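Local atomic coordinates of glycerol-3-phosphate dehydrogenase [NAD(+)] 1 (Saccharomyces cerevisiae, PDB entry 4FGW), a protein that catalyses the NAD-dependent interconversion of dihydroxyacetone phosphate and sn-glycerol 3-phosphate, supplying the glycerol that yeast accumulates under hyperosmotic stress. Residues P131-C134 / S135-G139; S166-T169 / E170-I174. All coordinates share one frame; numbering follows the deposited sequence.

Overall arrangement
Both contacts are local, each formed at the C-terminal end of one helix of the N-terminal Rossmann-type domain and the turn that follows. Following the chain, strand 120-123 leads into helix 130-137, where contact 1 closes a single turn before the chain leaves the helix at Lys138. Strand 146-149 and a small hairpin come next; then helix 164-172 holds contact 2, which ends in the turn into strand 175-180. The two lie in series, neither enclosing nor crossing the other, with centres about 10 Å apart. The helices touch side by side: Pro131 and Cys134 meet Tyr167, Leu137 packs on Leu172, and Lys138 makes a long, weak ion pair with Glu171. Both helices pack on Phe123 of strand 120-123.

Contact 1: residues P131-C134 / S135-G139; sequences PRIC and SQLKG
Arg132 and Gln136, one turn apart on the exposed side of the helix, meet through their polar ends. The arginine chain is extended, with CG anti to the backbone N (chi1 175°), and this carries NE forward to Gln136 OE1 at 3.3 Å in a weak hydrogen bond. OE1 comes to the guanidinium obliquely, and the amide and guanidinium planes stand 41° apart. On the buried side, Leu137 runs back along the preceding turn. Its CB lies 3.4 Å from Ile133 O, its CG keeps much the same distance from that oxygen, and at the tip CD1 touches Ile133 CG2 at 4.0 Å. The two aliphatic chains run alongside each other, and both touch Phe123 of strand 120-123. This helix is the crossover of the beta-alpha-beta unit between strands 120-123 and 146-149 in the Rossmann-type domain. Ile133 lies close to Phe129 and Arg132 to Phe73, both of which probably contact NAD(+), as in related enzymes. Toward the helix end the backbone bonds become more bent. Ser135 N reaches Pro131 O at 3.2 Å. Cys134 O, by contrast, receives two weak bonds, from Leu137 N, 3.2 Å away, and Lys138 N, 3.0 Å away.

Contact 2: residues S166-T169 / E170-I174; sequences SYIT and EELGI
Ile168 O is gripped by two backbone amides: Leu172 N at 2.7 Å, and Glu171 N in a longer, weak bond. This is the C-terminal end of helix 164-172, leading into strand 175-180 of the Rossmann-type sheet. Gly173 leaves the helix with a positive phi (77°) that residues with a side chain adopt less readily, while its N still bonds to Thr169 O at 2.8 Å. On the flank facing helix 130-137, Glu171 bends at chi2, and its CG sits over the centre of one face of the Tyr167 ring, 3.7 Å from the centroid, in a CH-pi contact. The carboxylate beyond lies nearly parallel to the ring, 14° off. Replacing Tyr167 with an alanine would probably deprive Glu171 CG of that ring face, leaving the glutamate chain freer to turn and opening a gap beside Pro131 and Cys134. Ile168 CG2 meets Leu172 CD1 at 3.9 Å and, more loosely, Ile174 CG1. Thr169 fastens the turn: its OG1 lies within bonding range of Ser165 O and Ile174 O, which must share its single proton. Standing anti to its own carbonyl carbon (chi1 -62°), OG1 is turned to Ile174 O, 2.8 Å away in the carbonyl plane.

Contact 1: residues P131-C134 / S135-G139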
# COMPACT_ATOMS: atom_id res chain seq x y z
N PRO A 131 -8.30 -29.26 13.08
CA PRO A 131 -7.93 -30.47 13.83
C PRO A 131 -8.89 -31.65 13.64
O PRO A 131 -8.44 -32.79 13.65
CB PRO A 131 -7.91 -30.01 15.29
CG PRO A 131 -7.70 -28.53 15.21
CD PRO A 131 -8.50 -28.12 14.01
N ARG A 132 -10.21 -31.38 13.44
CA ARG A 132 -11.24 -32.40 13.21
C ARG A 132 -11.03 -33.09 11.86
O ARG A 132 -10.97 -34.33 11.80
CB ARG A 132 -12.67 -31.82 13.29
CG ARG A 132 -13.73 -32.85 12.94
CD ARG A 132 -15.14 -32.34 12.86
NE ARG A 132 -16.02 -33.41 12.39
CZ ARG A 132 -17.28 -33.58 12.75
NH1 ARG A 132 -17.85 -32.73 13.60
NH2 ARG A 132 -17.99 -34.59 12.27
N ILE A 133 -10.95 -32.28 10.78
CA ILE A 133 -10.77 -32.70 9.39
C ILE A 133 -9.49 -33.54 9.22
O ILE A 133 -9.55 -34.60 8.59
CB ILE A 133 -10.90 -31.47 8.42
CG1 ILE A 133 -12.35 -31.26 7.96
CG2 ILE A 133 -9.99 -31.57 7.20
CD1 ILE A 133 -13.40 -30.79 9.02
N CYS A 134 -8.38 -33.10 9.83
CA CYS A 134 -7.09 -33.78 9.79
C CYS A 134 -7.10 -35.12 10.49
O CYS A 134 -6.60 -36.10 9.93
CB CYS A 134 -5.98 -32.88 10.32
SG CYS A 134 -5.54 -31.54 9.21
N SER A 135 -7.70 -35.18 11.70
CA SER A 135 -7.83 -36.40 12.51
C SER A 135 -8.70 -37.44 11.81
O SER A 135 -8.45 -38.64 11.93
CB SER A 135 -8.40 -36.07 13.88
OG SER A 135 -8.28 -37.17 14.77
N GLN A 136 -9.66 -36.98 11.03
CA GLN A 136 -10.55 -37.84 10.27
C GLN A 136 -10.02 -38.26 8.94
O GLN A 136 -10.48 -39.22 8.38
CB GLN A 136 -11.83 -37.12 9.98
CG GLN A 136 -12.39 -36.50 11.17
CD GLN A 136 -13.72 -37.06 11.46
OE1 GLN A 136 -14.69 -36.33 11.57
NE2 GLN A 136 -13.80 -38.38 11.58
N LEU A 137 -9.09 -37.50 8.41
CA LEU A 137 -8.44 -37.86 7.15
C LEU A 137 -7.19 -38.74 7.33
O LEU A 137 -6.77 -39.38 6.37
CB LEU A 137 -8.15 -36.64 6.27
CG LEU A 137 -9.35 -35.97 5.58
CD1 LEU A 137 -8.93 -34.66 4.94
CD2 LEU A 137 -9.99 -36.87 4.53
N LYS A 138 -6.62 -38.78 8.56
CA LYS A 138 -5.43 -39.59 8.88
C LYS A 138 -5.63 -41.05 8.45
O LYS A 138 -6.58 -41.71 8.90
CB LYS A 138 -5.12 -39.53 10.39
CG LYS A 138 -4.23 -38.38 10.81
CD LYS A 138 -3.38 -38.75 12.02
CE LYS A 138 -2.53 -37.60 12.49
NZ LYS A 138 -1.61 -37.99 13.59
N GLY A 139 -4.75 -41.51 7.56
CA GLY A 139 -4.78 -42.87 7.03
C GLY A 139 -5.83 -43.09 5.95
O GLY A 139 -6.20 -44.23 5.68

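Contact 2: residues S166-T169 / E170-I174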
# COMPACT_ATOMS: atom_id res chain seq x y z
N SER A 166 1.53 -26.24 7.35
CA SER A 166 2.52 -27.12 7.97
C SER A 166 1.84 -28.12 8.91
O SER A 166 2.31 -29.26 9.02
CB SER A 166 3.58 -26.33 8.73
OG SER A 166 4.42 -25.59 7.86
N TYR A 167 0.73 -27.70 9.57
CA TYR A 167 -0.06 -28.56 10.46
C TYR A 167 -0.65 -29.69 9.61
O TYR A 167 -0.57 -30.85 10.00
CB TYR A 167 -1.17 -27.76 11.17
CG TYR A 167 -2.05 -28.59 12.08
CD1 TYR A 167 -1.64 -28.94 13.37
CD2 TYR A 167 -3.31 -29.03 11.67
CE1 TYR A 167 -2.45 -29.71 14.21
CE2 TYR A 167 -4.12 -29.80 12.50
CZ TYR A 167 -3.69 -30.13 13.77
OH TYR A 167 -4.49 -30.89 14.60
N ILE A 168 -1.20 -29.34 8.42
CA ILE A 168 -1.78 -30.28 7.45
C ILE A 168 -0.72 -31.31 7.01
O ILE A 168 -0.99 -32.51 7.04
CB ILE A 168 -2.45 -29.53 6.25
CG1 ILE A 168 -3.71 -28.78 6.71
CG2 ILE A 168 -2.75 -30.48 5.07
CD1 ILE A 168 -4.25 -27.69 5.76
N THR A 169 0.49 -30.83 6.66
CA THR A 169 1.63 -31.66 6.25
C THR A 169 2.06 -32.59 7.38
O THR A 169 2.24 -33.79 7.15
CB THR A 169 2.76 -30.78 5.69
OG1 THR A 169 2.27 -30.11 4.52
CG2 THR A 169 4.00 -31.58 5.31
N GLU A 170 2.19 -32.06 8.62
CA GLU A 170 2.60 -32.91 9.73
C GLU A 170 1.53 -33.89 10.23
O GLU A 170 1.88 -34.91 10.83
CB GLU A 170 3.34 -32.14 10.84
CG GLU A 170 2.47 -31.26 11.74
CD GLU A 170 3.06 -31.07 13.12
OE1 GLU A 170 3.40 -29.91 13.47
OE2 GLU A 170 3.22 -32.07 13.86
N GLU A 171 0.23 -33.61 9.95
CA GLU A 171 -0.88 -34.50 10.33
C GLU A 171 -1.26 -35.47 9.21
O GLU A 171 -1.79 -36.54 9.50
CB GLU A 171 -2.13 -33.70 10.78
CG GLU A 171 -1.98 -32.89 12.06
CD GLU A 171 -1.66 -33.65 13.33
OE1 GLU A 171 -0.63 -33.33 13.96
OE2 GLU A 171 -2.46 -34.53 13.73
N LEU A 172 -1.03 -35.10 7.94
CA LEU A 172 -1.42 -35.95 6.81
C LEU A 172 -0.28 -36.55 5.98
O LEU A 172 -0.49 -37.54 5.27
CB LEU A 172 -2.47 -35.25 5.92
CG LEU A 172 -3.76 -34.76 6.62
CD1 LEU A 172 -4.59 -33.91 5.69
CD2 LEU A 172 -4.59 -35.93 7.15
N GLY A 173 0.91 -35.95 6.07
CA GLY A 173 2.10 -36.39 5.33
C GLY A 173 2.09 -35.97 3.87
O GLY A 173 2.83 -36.51 3.05
N ILE A 174 1.25 -34.98 3.54
CA ILE A 174 1.09 -34.47 2.18
C ILE A 174 1.66 -33.07 2.02
O ILE A 174 1.60 -32.28 2.96
CB ILE A 174 -0.41 -34.56 1.72
CG1 ILE A 174 -1.35 -33.68 2.59
CG2 ILE A 174 -0.86 -36.04 1.68
CD1 ILE A 174 -2.81 -33.58 2.10